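Local coordinates for glycosyl transferases group 1 family protein (Francisella tularensis subsp. tularensis, PDB 5I45), which probably transfers sugar residues as a GT-B-fold glycosyltransferase, of which this chain is the C-terminal Rossmann-like domain, at residues 114-119 / 137-142; 47-52 / 162-167; 133-138 / 184-189; 33-38 / 110-115. All blocks are in the same frame, centred on the assembly; numbering follows the deposited sequence. Where two conformers were deposited one is given.

Interaction 1 (114-119 / 137-142); sequences IVVCAS and AVIATK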
loop_
_atom_site.group_PDB
_atom_site.type_symbol
_atom_site.label_atom_id
_atom_site.label_comp_id
_atom_site.label_asym_id
_atom_site.label_seq_id
_atom_site.Cartn_x
_atom_site.Cartn_y
_atom_site.Cartn_z
ATOM N N ILE A 114 1.275 -1.057 -5.902
ATOM C CA ILE A 114 -0.036 -0.809 -5.273
ATOM C C ILE A 114 0.198 -0.436 -3.841
ATOM O O ILE A 114 1.045 -1.060 -3.181
ATOM C CB ILE A 114 -0.922 -2.066 -5.355
ATOM C CG1 ILE A 114 -1.121 -2.522 -6.805
ATOM C CG2 ILE A 114 -2.232 -1.853 -4.606
ATOM C CD1 ILE A 114 -1.784 -3.879 -6.973
ATOM N N VAL A 115 -0.557 0.524 -3.337
ATOM C CA VAL A 115 -0.552 0.895 -1.923
ATOM C C VAL A 115 -1.968 0.807 -1.399
ATOM O O VAL A 115 -2.912 1.253 -2.057
ATOM C CB VAL A 115 0.053 2.294 -1.677
ATOM C CG1 VAL A 115 -0.113 2.717 -0.218
ATOM C CG2 VAL A 115 1.518 2.275 -2.025
ATOM N N VAL A 116 -2.105 0.187 -0.215
ATOM C CA VAL A 116 -3.385 0.106 0.467
ATOM C C VAL A 116 -3.399 1.018 1.669
ATOM O O VAL A 116 -2.485 0.983 2.456
ATOM C CB VAL A 116 -3.714 -1.341 0.889
ATOM C CG1 VAL A 116 -5.053 -1.407 1.578
ATOM C CG2 VAL A 116 -3.712 -2.255 -0.335
ATOM N N CYS A 117 -4.456 1.828 1.789
ATOM C CA CYS A 117 -4.650 2.728 2.929
ATOM C C CYS A 117 -5.943 2.242 3.566
ATOM O O CYS A 117 -7.011 2.601 3.127
ATOM C CB CYS A 117 -4.705 4.198 2.406
ATOM S SG CYS A 117 -3.286 4.698 1.357
ATOM N N ALA A 118 -5.823 1.399 4.592
ATOM C CA ALA A 118 -6.947 0.635 5.147
ATOM C C ALA A 118 -7.495 1.179 6.469
ATOM O O ALA A 118 -8.277 0.505 7.131
ATOM C CB ALA A 118 -6.488 -0.807 5.351
ATOM N N SER A 119 -7.105 2.382 6.845
ATOM C CA SER A 119 -7.486 2.899 8.160
ATOM C C SER A 119 -8.988 2.950 8.357
ATOM O O SER A 119 -9.733 3.310 7.469
ATOM C CB SER A 119 -6.930 4.278 8.346
ATOM O OG SER A 119 -7.222 4.760 9.644
ATOM N N ALA A 137 -0.756 2.679 -7.628
ATOM C CA ALA A 137 -2.220 2.573 -7.657
ATOM C C ALA A 137 -2.698 2.452 -6.220
ATOM O O ALA A 137 -2.145 1.623 -5.489
ATOM C CB ALA A 137 -2.624 1.366 -8.465
ATOM N N VAL A 138 -3.711 3.204 -5.811
ATOM C CA VAL A 138 -4.168 3.202 -4.426
ATOM C C VAL A 138 -5.550 2.598 -4.257
ATOM O O VAL A 138 -6.520 2.890 -5.006
ATOM C CB VAL A 138 -4.175 4.644 -3.869
ATOM C CG1 VAL A 138 -4.787 4.726 -2.472
ATOM C CG2 VAL A 138 -2.765 5.178 -3.817
ATOM N N ILE A 139 -5.616 1.751 -3.221
ATOM C CA ILE A 139 -6.871 1.211 -2.706
ATOM C C ILE A 139 -7.003 1.789 -1.306
ATOM O O ILE A 139 -6.113 1.649 -0.500
ATOM C CB ILE A 139 -6.819 -0.319 -2.615
ATOM C CG1 ILE A 139 -6.651 -0.947 -3.996
ATOM C CG2 ILE A 139 -8.104 -0.830 -1.943
ATOM C CD1 ILE A 139 -6.191 -2.392 -3.941
ATOM N N ALA A 140 -8.110 2.454 -1.020
ATOM C CA ALA A 140 -8.276 3.128 0.253
ATOM C C ALA A 140 -9.673 3.056 0.795
ATOM O O ALA A 140 -10.643 2.947 0.058
ATOM C CB ALA A 140 -7.930 4.624 0.068
ATOM N N THR A 141 -9.768 3.139 2.122
ATOM C CA THR A 141 -11.038 3.422 2.786
ATOM C C THR A 141 -11.301 4.951 2.697
ATOM O O THR A 141 -10.435 5.723 2.327
ATOM C CB THR A 141 -10.938 3.060 4.259
ATOM O OG1 THR A 141 -9.826 3.767 4.813
ATOM C CG2 THR A 141 -10.748 1.570 4.453
ATOM N N LYS A 142 -12.478 5.362 3.141
ATOM C CA LYS A 142 -12.841 6.799 3.239
ATOM C C LYS A 142 -11.772 7.546 4.059
ATOM O O LYS A 142 -11.252 8.596 3.639
ATOM C CB LYS A 142 -14.205 6.931 3.906
ATOM C CG LYS A 142 -14.710 8.361 4.056
ATOM C CD LYS A 142 -16.141 8.409 4.578
ATOM C CE LYS A 142 -17.132 7.901 3.543
ATOM N NZ LYS A 142 -18.518 8.360 3.806
#

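Interaction 2 (47-52 / 162-167); sequences FIEAAI and KSSQQI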
loop_
_atom_site.group_PDB
_atom_site.type_symbol
_atom_site.label_atom_id
_atom_site.label_comp_id
_atom_site.label_asym_id
_atom_site.label_seq_id
_atom_site.Cartn_x
_atom_site.Cartn_y
_atom_site.Cartn_z
ATOM N N PHE A 47 -5.638 -5.755 5.713
ATOM C CA PHE A 47 -4.595 -5.842 4.698
ATOM C C PHE A 47 -3.964 -7.227 4.658
ATOM O O PHE A 47 -3.842 -7.820 3.586
ATOM C CB PHE A 47 -3.516 -4.823 4.970
ATOM C CG PHE A 47 -2.363 -4.862 3.999
ATOM C CD1 PHE A 47 -2.421 -4.203 2.766
ATOM C CD2 PHE A 47 -1.219 -5.556 4.312
ATOM C CE1 PHE A 47 -1.347 -4.230 1.911
ATOM C CE2 PHE A 47 -0.147 -5.599 3.448
ATOM C CZ PHE A 47 -0.211 -4.930 2.245
ATOM N N ILE A 48 -3.565 -7.745 5.815
ATOM C CA ILE A 48 -2.947 -9.067 5.862
ATOM C C ILE A 48 -3.915 -10.153 5.371
ATOM O O ILE A 48 -3.516 -11.036 4.590
ATOM C CB ILE A 48 -2.425 -9.367 7.289
ATOM C CG1 ILE A 48 -1.211 -8.434 7.598
ATOM C CG2 ILE A 48 -2.061 -10.839 7.456
ATOM C CD1 ILE A 48 0.011 -8.675 6.771
ATOM N N GLU A 49 -5.159 -10.096 5.816
ATOM C CA GLU A 49 -6.145 -11.084 5.388
ATOM C C GLU A 49 -6.369 -10.993 3.877
ATOM O O GLU A 49 -6.423 -12.017 3.178
ATOM C CB GLU A 49 -7.448 -10.925 6.178
ATOM C CG GLU A 49 -7.281 -11.382 7.626
ATOM C CD GLU A 49 -8.451 -11.045 8.516
ATOM O OE1 GLU A 49 -9.267 -10.194 8.137
ATOM O OE2 GLU A 49 -8.529 -11.617 9.612
ATOM N N ALA A 50 -6.420 -9.774 3.343
ATOM C CA ALA A 50 -6.575 -9.597 1.887
ATOM C C ALA A 50 -5.358 -10.161 1.136
ATOM O O ALA A 50 -5.509 -10.779 0.082
ATOM C CB ALA A 50 -6.768 -8.135 1.532
ATOM N N ALA A 51 -4.173 -9.912 1.678
ATOM C CA ALA A 51 -2.952 -10.384 1.053
ATOM C C ALA A 51 -2.892 -11.894 1.064
ATOM O O ALA A 51 -2.426 -12.503 0.110
ATOM C CB ALA A 51 -1.717 -9.791 1.734
ATOM N N ILE A 52 -3.378 -12.519 2.133
ATOM C CA ILE A 52 -3.370 -13.977 2.224
ATOM C C ILE A 52 -4.271 -14.589 1.142
ATOM O O ILE A 52 -3.887 -15.567 0.503
ATOM C CB ILE A 52 -3.760 -14.435 3.646
ATOM C CG1 ILE A 52 -2.595 -14.156 4.599
ATOM C CG2 ILE A 52 -4.157 -15.902 3.673
ATOM C CD1 ILE A 52 -2.956 -14.353 6.046
ATOM N N LYS A 162 -12.933 -2.299 7.414
ATOM C CA LYS A 162 -13.175 -3.600 8.047
ATOM C C LYS A 162 -13.640 -4.667 7.065
ATOM O O LYS A 162 -14.405 -5.557 7.427
ATOM C CB LYS A 162 -14.145 -3.448 9.219
ATOM C CG LYS A 162 -13.703 -2.380 10.209
ATOM C CD LYS A 162 -14.610 -2.284 11.419
ATOM C CE LYS A 162 -14.262 -1.101 12.303
ATOM N NZ LYS A 162 -14.793 -1.197 13.681
ATOM N N SER A 163 -13.190 -4.583 5.810
ATOM C CA SER A 163 -13.558 -5.575 4.772
ATOM C C SER A 163 -12.397 -6.095 3.942
ATOM O O SER A 163 -12.172 -5.647 2.795
ATOM C CB SER A 163 -14.577 -5.041 3.801
ATOM O OG SER A 163 -14.725 -6.009 2.747
ATOM N N SER A 164 -11.735 -7.088 4.500
ATOM C CA SER A 164 -10.609 -7.696 3.842
ATOM C C SER A 164 -10.935 -8.180 2.426
ATOM O O SER A 164 -10.129 -8.017 1.522
ATOM C CB SER A 164 -10.060 -8.854 4.665
ATOM O OG SER A 164 -10.995 -9.918 4.764
ATOM N N GLN A 165 -12.089 -8.814 2.228
ATOM C CA GLN A 165 -12.414 -9.327 0.894
ATOM C C GLN A 165 -12.557 -8.203 -0.132
ATOM O O GLN A 165 -12.206 -8.397 -1.285
ATOM C CB GLN A 165 -13.657 -10.228 0.898
ATOM C CG GLN A 165 -13.798 -11.081 -0.363
ATOM C CD GLN A 165 -12.579 -11.947 -0.604
ATOM O OE1 GLN A 165 -12.087 -12.598 0.309
ATOM N NE2 GLN A 165 -12.051 -11.908 -1.832
ATOM N N GLN A 166 -13.079 -7.037 0.268
ATOM C CA GLN A 166 -13.180 -5.935 -0.682
ATOM C C GLN A 166 -11.771 -5.487 -1.121
ATOM O O GLN A 166 -11.546 -5.197 -2.289
ATOM C CB GLN A 166 -13.972 -4.762 -0.123
ATOM C CG GLN A 166 -15.450 -5.016 -0.062
ATOM C CD GLN A 166 -16.209 -3.849 0.508
ATOM O OE1 GLN A 166 -15.776 -2.692 0.371
ATOM N NE2 GLN A 166 -17.348 -4.131 1.135
ATOM N N ILE A 167 -10.828 -5.430 -0.187
ATOM C CA ILE A 167 -9.441 -5.103 -0.547
ATOM C C ILE A 167 -8.887 -6.176 -1.504
ATOM O O ILE A 167 -8.297 -5.848 -2.531
ATOM C CB ILE A 167 -8.556 -4.969 0.696
ATOM C CG1 ILE A 167 -9.002 -3.802 1.599
ATOM C CG2 ILE A 167 -7.097 -4.770 0.267
ATOM C CD1 ILE A 167 -8.323 -3.781 2.949
HETATM O O HOH W 1 -11.779 -11.073 7.092
#

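Interaction 3 (133-138 / 184-189); sequences ASKCAV and IAQNGY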
loop_
_atom_site.group_PDB
_atom_site.type_symbol
_atom_site.label_atom_id
_atom_site.label_comp_id
_atom_site.label_asym_id
_atom_site.label_seq_id
_atom_site.Cartn_x
_atom_site.Cartn_y
_atom_site.Cartn_z
ATOM N N ALA A 133 1.357 10.462 -5.726
ATOM C CA ALA A 133 2.465 11.283 -6.246
ATOM C C ALA A 133 3.605 10.407 -6.767
ATOM O O ALA A 133 4.374 10.855 -7.626
ATOM C CB ALA A 133 2.949 12.245 -5.173
ATOM N N SER A 134 3.692 9.190 -6.246
ATOM C CA SER A 134 4.718 8.266 -6.680
ATOM C C SER A 134 4.242 7.334 -7.786
ATOM O O SER A 134 4.967 6.438 -8.176
ATOM C CB SER A 134 5.200 7.433 -5.495
ATOM O OG SER A 134 5.545 8.250 -4.381
ATOM N N LYS A 135 3.025 7.556 -8.280
ATOM C CA LYS A 135 2.419 6.753 -9.314
ATOM C C LYS A 135 2.184 5.292 -8.902
ATOM O O LYS A 135 2.242 4.367 -9.700
ATOM C CB LYS A 135 3.161 6.898 -10.656
ATOM C CG LYS A 135 2.234 6.948 -11.857
ATOM C CD LYS A 135 2.940 7.204 -13.175
ATOM C CE LYS A 135 3.520 8.606 -13.341
ATOM N NZ LYS A 135 4.064 8.771 -14.715
ATOM N N CYS A 136 1.857 5.128 -7.633
ATOM C CA CYS A 136 1.343 3.839 -7.110
ATOM C C CYS A 136 -0.166 3.829 -7.315
ATOM O O CYS A 136 -0.822 4.865 -7.170
ATOM C CB CYS A 136 1.605 3.701 -5.617
ATOM S SG CYS A 136 3.288 3.918 -5.103
ATOM N N ALA A 137 -0.756 2.679 -7.628
ATOM C CA ALA A 137 -2.220 2.573 -7.657
ATOM C C ALA A 137 -2.698 2.452 -6.220
ATOM O O ALA A 137 -2.145 1.623 -5.489
ATOM C CB ALA A 137 -2.624 1.366 -8.465
ATOM N N VAL A 138 -3.711 3.204 -5.811
ATOM C CA VAL A 138 -4.168 3.202 -4.426
ATOM C C VAL A 138 -5.550 2.598 -4.257
ATOM O O VAL A 138 -6.520 2.890 -5.006
ATOM C CB VAL A 138 -4.175 4.644 -3.869
ATOM C CG1 VAL A 138 -4.787 4.726 -2.472
ATOM C CG2 VAL A 138 -2.765 5.178 -3.817
ATOM N N ILE A 184 -5.057 3.821 -13.841
ATOM C CA ILE A 184 -5.528 4.294 -12.542
ATOM C C ILE A 184 -4.416 5.063 -11.829
ATOM O O ILE A 184 -4.629 6.158 -11.353
ATOM C CB ILE A 184 -5.977 3.093 -11.674
ATOM C CG1 ILE A 184 -7.264 2.488 -12.237
ATOM C CG2 ILE A 184 -6.118 3.465 -10.200
ATOM C CD1 ILE A 184 -8.497 3.304 -12.084
ATOM N N ALA A 185 -3.223 4.469 -11.834
ATOM C CA ALA A 185 -2.067 5.083 -11.161
ATOM C C ALA A 185 -1.682 6.436 -11.778
ATOM O O ALA A 185 -1.431 7.393 -11.067
ATOM C CB ALA A 185 -0.879 4.137 -11.133
ATOM N N GLN A 186 -1.633 6.478 -13.104
ATOM C CA GLN A 186 -1.358 7.712 -13.814
ATOM C C GLN A 186 -2.425 8.761 -13.521
ATOM O O GLN A 186 -2.099 9.936 -13.311
ATOM C CB GLN A 186 -1.245 7.430 -15.289
ATOM C CG GLN A 186 -0.902 8.653 -16.120
ATOM C CD GLN A 186 0.521 9.128 -15.923
ATOM O OE1 GLN A 186 1.464 8.356 -16.079
ATOM N NE2 GLN A 186 0.700 10.394 -15.585
ATOM N N ASN A 187 -3.695 8.373 -13.518
ATOM C CA ASN A 187 -4.741 9.327 -13.228
ATOM C C ASN A 187 -4.587 9.900 -11.810
ATOM O O ASN A 187 -4.791 11.084 -11.599
ATOM C CB ASN A 187 -6.113 8.681 -13.362
ATOM C CG ASN A 187 -6.487 8.328 -14.791
ATOM O OD1 ASN A 187 -7.409 7.518 -15.021
ATOM N ND2 ASN A 187 -5.826 8.930 -15.762
ATOM N N GLY A 188 -4.245 9.047 -10.840
ATOM C CA GLY A 188 -4.011 9.522 -9.466
ATOM C C GLY A 188 -2.845 10.511 -9.398
ATOM O O GLY A 188 -2.919 11.540 -8.744
ATOM N N TYR A 189 -1.775 10.158 -10.108
ATOM C CA TYR A 189 -0.612 11.046 -10.213
ATOM C C TYR A 189 -1.002 12.416 -10.816
ATOM O O TYR A 189 -0.626 13.455 -10.268
ATOM C CB TYR A 189 0.470 10.360 -11.059
ATOM C CG TYR A 189 1.615 11.260 -11.370
ATOM C CD1 TYR A 189 1.597 12.098 -12.493
ATOM C CD2 TYR A 189 2.703 11.344 -10.504
ATOM C CE1 TYR A 189 2.627 12.965 -12.747
ATOM C CE2 TYR A 189 3.746 12.191 -10.756
ATOM C CZ TYR A 189 3.692 13.037 -11.878
ATOM O OH TYR A 189 4.704 13.919 -12.140
HETATM O O HOH W 2 -2.045 7.049 -8.354
#

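Interaction 4 (33-38 / 110-115); sequences GIFGRI and RALDIV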
loop_
_atom_site.group_PDB
_atom_site.type_symbol
_atom_site.label_atom_id
_atom_site.label_comp_id
_atom_site.label_asym_id
_atom_site.label_seq_id
_atom_site.Cartn_x
_atom_site.Cartn_y
_atom_site.Cartn_z
ATOM N N GLY A 33 2.083 -2.412 -0.738
ATOM C CA GLY A 33 2.460 -1.972 0.581
ATOM C C GLY A 33 1.354 -1.305 1.369
ATOM O O GLY A 33 0.378 -0.768 0.809
ATOM N N ILE A 34 1.541 -1.328 2.689
ATOM C CA ILE A 34 0.742 -0.577 3.630
ATOM C C ILE A 34 1.712 0.144 4.575
ATOM O O ILE A 34 2.652 -0.459 5.079
ATOM C CB ILE A 34 -0.304 -1.432 4.396
ATOM C CG1 ILE A 34 -1.197 -0.520 5.252
ATOM C CG2 ILE A 34 0.329 -2.519 5.231
ATOM C CD1 ILE A 34 -2.466 -1.174 5.744
ATOM N N PHE A 35 1.478 1.429 4.766
ATOM C CA PHE A 35 2.368 2.291 5.533
ATOM C C PHE A 35 1.767 2.712 6.844
ATOM O O PHE A 35 0.579 3.010 6.911
ATOM C CB PHE A 35 2.672 3.561 4.703
ATOM C CG PHE A 35 3.554 3.306 3.540
ATOM C CD1 PHE A 35 3.049 2.750 2.382
ATOM C CD2 PHE A 35 4.917 3.625 3.598
ATOM C CE1 PHE A 35 3.881 2.544 1.290
ATOM C CE2 PHE A 35 5.740 3.395 2.517
ATOM C CZ PHE A 35 5.231 2.841 1.371
ATOM N N GLY A 36 2.599 2.826 7.854
ATOM C CA GLY A 36 2.199 3.386 9.110
ATOM C C GLY A 36 2.170 2.395 10.227
ATOM O O GLY A 36 2.568 1.239 10.098
ATOM N N ARG A 37 1.691 2.866 11.358
ATOM C CA ARG A 37 1.670 2.067 12.546
ATOM C C ARG A 37 0.853 0.786 12.360
ATOM O O ARG A 37 -0.165 0.773 11.669
ATOM C CB ARG A 37 1.094 2.948 13.649
ATOM C CG ARG A 37 0.994 2.328 14.991
ATOM C CD ARG A 37 0.537 3.369 15.990
ATOM N NE ARG A 37 0.141 2.716 17.227
ATOM C CZ ARG A 37 -0.116 3.312 18.385
ATOM N NH1 ARG A 37 0.021 4.621 18.540
ATOM N NH2 ARG A 37 -0.477 2.565 19.417
ATOM N N ILE A 38 1.334 -0.292 12.960
ATOM C CA ILE A 38 0.654 -1.586 12.920
ATOM C C ILE A 38 -0.281 -1.613 14.121
ATOM O O ILE A 38 0.153 -1.714 15.280
ATOM C CB ILE A 38 1.650 -2.753 13.001
ATOM C CG1 ILE A 38 2.558 -2.744 11.776
ATOM C CG2 ILE A 38 0.930 -4.088 13.154
ATOM C CD1 ILE A 38 3.731 -3.683 11.876
ATOM N N ARG A 110 8.366 4.327 -4.239
ATOM C CA ARG A 110 8.945 4.159 -5.583
ATOM C C ARG A 110 9.131 2.713 -6.014
ATOM O O ARG A 110 9.279 2.431 -7.200
ATOM C CB ARG A 110 10.278 4.911 -5.678
ATOM C CG ARG A 110 10.086 6.388 -5.867
ATOM C CD ARG A 110 11.377 7.118 -6.191
ATOM N NE ARG A 110 12.180 7.434 -5.013
ATOM C CZ ARG A 110 11.963 8.475 -4.207
ATOM N NH1 ARG A 110 10.919 9.304 -4.411
ATOM N NH2 ARG A 110 12.786 8.678 -3.174
ATOM N N ALA A 111 9.139 1.795 -5.056
ATOM C CA ALA A 111 9.311 0.377 -5.328
ATOM C C ALA A 111 7.985 -0.371 -5.465
ATOM O O ALA A 111 7.996 -1.526 -5.892
ATOM C CB ALA A 111 10.150 -0.270 -4.238
ATOM N N LEU A 112 6.863 0.275 -5.108
ATOM C CA LEU A 112 5.574 -0.428 -5.029
ATOM C C LEU A 112 4.616 -0.130 -6.165
ATOM O O LEU A 112 4.469 1.019 -6.578
ATOM C CB LEU A 112 4.873 -0.031 -3.713
ATOM C CG LEU A 112 5.610 -0.469 -2.455
ATOM C CD1 LEU A 112 5.042 0.253 -1.244
ATOM C CD2 LEU A 112 5.627 -1.974 -2.280
ATOM N N ASP A 113 3.954 -1.164 -6.693
ATOM C CA ASP A 113 2.914 -0.975 -7.686
ATOM C C ASP A 113 1.583 -0.544 -7.098
ATOM O O ASP A 113 0.855 0.182 -7.731
ATOM C CB ASP A 113 2.713 -2.228 -8.536
ATOM C CG ASP A 113 3.687 -2.301 -9.675
ATOM O OD1 ASP A 113 4.867 -2.606 -9.465
ATOM O OD2 ASP A 113 3.264 -1.978 -10.809
ATOM N N ILE A 114 1.275 -1.057 -5.902
ATOM C CA ILE A 114 -0.036 -0.809 -5.273
ATOM C C ILE A 114 0.198 -0.436 -3.841
ATOM O O ILE A 114 1.045 -1.060 -3.181
ATOM C CB ILE A 114 -0.922 -2.066 -5.355
ATOM C CG1 ILE A 114 -1.121 -2.522 -6.805
ATOM C CG2 ILE A 114 -2.232 -1.853 -4.606
ATOM C CD1 ILE A 114 -1.784 -3.879 -6.973
ATOM N N VAL A 115 -0.557 0.524 -3.337
ATOM C CA VAL A 115 -0.552 0.895 -1.923
ATOM C C VAL A 115 -1.968 0.807 -1.399
ATOM O O VAL A 115 -2.912 1.253 -2.057
ATOM C CB VAL A 115 0.053 2.294 -1.677
ATOM C CG1 VAL A 115 -0.113 2.717 -0.218
ATOM C CG2 VAL A 115 1.518 2.275 -2.025
#

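Interaction 1 (114-119 / 137-142)
T141 OG1 donates to S119 O over 2.7 Å, meeting a lone pair in the carbonyl plane, and the same hydroxyl also hydrogen-bonds G144 N. One oxygen therefore ties the loops leaving two neighbouring strands. T141 holds OG1 between its own backbone N and carbonyl carbon (chi1 55°), which turns the hydroxyl to S119 and lays CG2 3.8 Å from A118 O. S119 OG itself is engaged by E122 O.

Behind this end the backbones of 114-117 and 137-140 run parallel. V115 and C117 donate to A137 O and I139 O, the C117 N to I139 O bond measuring 2.8 Å, while I139 N and T141 N return bonds to V115 O and C117 O. Side chains alternate between the faces. On one, the I114 and I139 side chains cross, with I114 CG2 4.1 Å from I139 CD1, and V116 CG2 lies 4.3 Å from I139 CB, under helix 164-176. On the other, C117 SG, set beside its backbone N (chi1 -53°), reaches V138 CG1 at 4.1 Å, and C117 CB meets A140 CB at 4.0 Å, with helix 126-133 packed above. Strand 114-117, helix 126-133 and strand 137-140 form a beta-alpha-beta crossover, the repeating element of the Rossmann-like domains in the GT-B fold.

Interaction 2 (47-52 / 162-167)
A50 CB packs against two groups of helix 164-176, 3.4 Å from S164 O and 3.6 Å from I167 CG2. Its small methyl lets the backbones close to 4.9 Å between the CA atoms of A50 and S164. I167 offers CG2 because this branch stands anti to its backbone N, whereas CD1, at the end of the other branch, extends to within 4.3 Å of F47 N. From the neighbouring residue, E49 CB lies alongside S164 CB at 3.7 Å.

The polar ends of that second pair do not bond directly. In the conformer given for S164, a water links them instead, donating to E49 OE1 at 2.9 Å and lying 2.7 Å from S164 OG; both residues are partly exposed. The meeting joins helix 44-57, which follows the first strand of the parallel sheet, to the first turn of helix 164-176, so the two lie next to each other on one face of this Rossmann-like domain.

Further out, S163 occupies the N-cap position of helix 164-176: in its modelled conformer OG accepts from Q166 N at 3.1 Å, at the start of the turn that carries S164 and I167. Q166 OE1 in turn accepts from E160 N. On the other helix, F47 packs on A63 and V65 of strand 61-66, while E49 OE2 has a weak hydrogen bond from Q45 NE2 and a long, weak ion pair with K83 NZ.

Interaction 3 (133-138 / 184-189)
K135 and Y189 join the turn after helix 126-133 to helix 178-195, which packs beside strand 137-140 in this Rossmann-like domain. K135, with positive phi, is the C-prime residue of a Schellman motif, C136 N bonding A131 O and K135 N bonding M132 O.

Hydrogen bonds are few. K135 NZ donates to Q186 OE1 at 3.0 Å, tilted 21° from the carbonyl plane. The two side chains lie side by side and point the same way, each bent, K135 at chi3 (-69°) and Q186 at chi2, and Q186 NE2 is held by D190 OD1. A water donates to both C136 O and A185 O, bridging two acceptors that cannot bond each other.

Apolar contacts centre on A137, whose CB lies 4.2 Å from A185 CB and 4.4 Å from I184 CG2. The A185 methyl also packs against a carbonyl, its CB 3.4 Å from K135 O.

Aromatic contacts close the other end. The lysine crosses one face of the Y189 ring obliquely: its CE makes a CH-pi contact, and NZ adds a cation-pi interaction at 4.8 Å from the ring centroid, 12° off the normal. At the ring's edge, in its plane, A133 O lies 3.4 Å from Y189 CD2.

Interaction 4 (33-38 / 110-115)
The L112 and F35 side chains come from opposite directions, L112 CD1 lying 3.6 Å from F35 CE1 at an oblique approach. G33 has no side chain, and L112 CD1 packs directly against its backbone, 3.9 Å from G33 CA. This is the tight part of the contact. V115 adds its two methyls: CG2 comes to the edge of the F35 ring near its plane, 4.1 Å from CE1, while CG1 lies 3.7 Å from G33 O. The phenylalanine and valine side chains meet at about a right angle. F35 carries CG anti to its carbonyl carbon (chi1 -71°), an orientation that brings the ring back along the strand to these partners. Helix 104-111 adds to the packing with Y109, whose ring stacks on that of F35, together with I105 and W108.

Beneath the side chains, G33 N donates to I114 O at 3.0 Å, tilted 17° from the carbonyl plane, and V115 CA makes a CA-H...O contact to G33 O. G33 and V115 thus form a parallel bridge between strands 30-35 and 114-117, neighbours at the middle of the sheet, where the strand order 3-2-1-4-5-6 of a Rossmann-like fold switches from the first half to the second.

Past F35 the segments part, and the contact gives way to its loose side. G36, partly exposed, leaves the strand with positive phi, and the chain continues to R37, an exposed residue well away from 110-115.

How the interactions relate
Interactions 1 and 4 share I114 and V115 on strand 114-117, their centres 9 Å apart; together they join strands 30-35, 114-117 and 137-140 across the middle of the parallel sheet. Interaction 3 shares A137 and V138 with interaction 1 and brings helix 178-195 to the start of strand 137-140. Interaction 2 pairs helices 44-57 and 164-176 on one face; F47 packs on V116 of interaction 1 and on I34 of 33-38. Interactions 2 and 3 lie farthest apart, about 21 Å between centres, without touching. Along the chain, interaction 4 closes before interaction 3 opens, whereas interaction 2 spans 47-167, so sequence-distant elements form one compact domain.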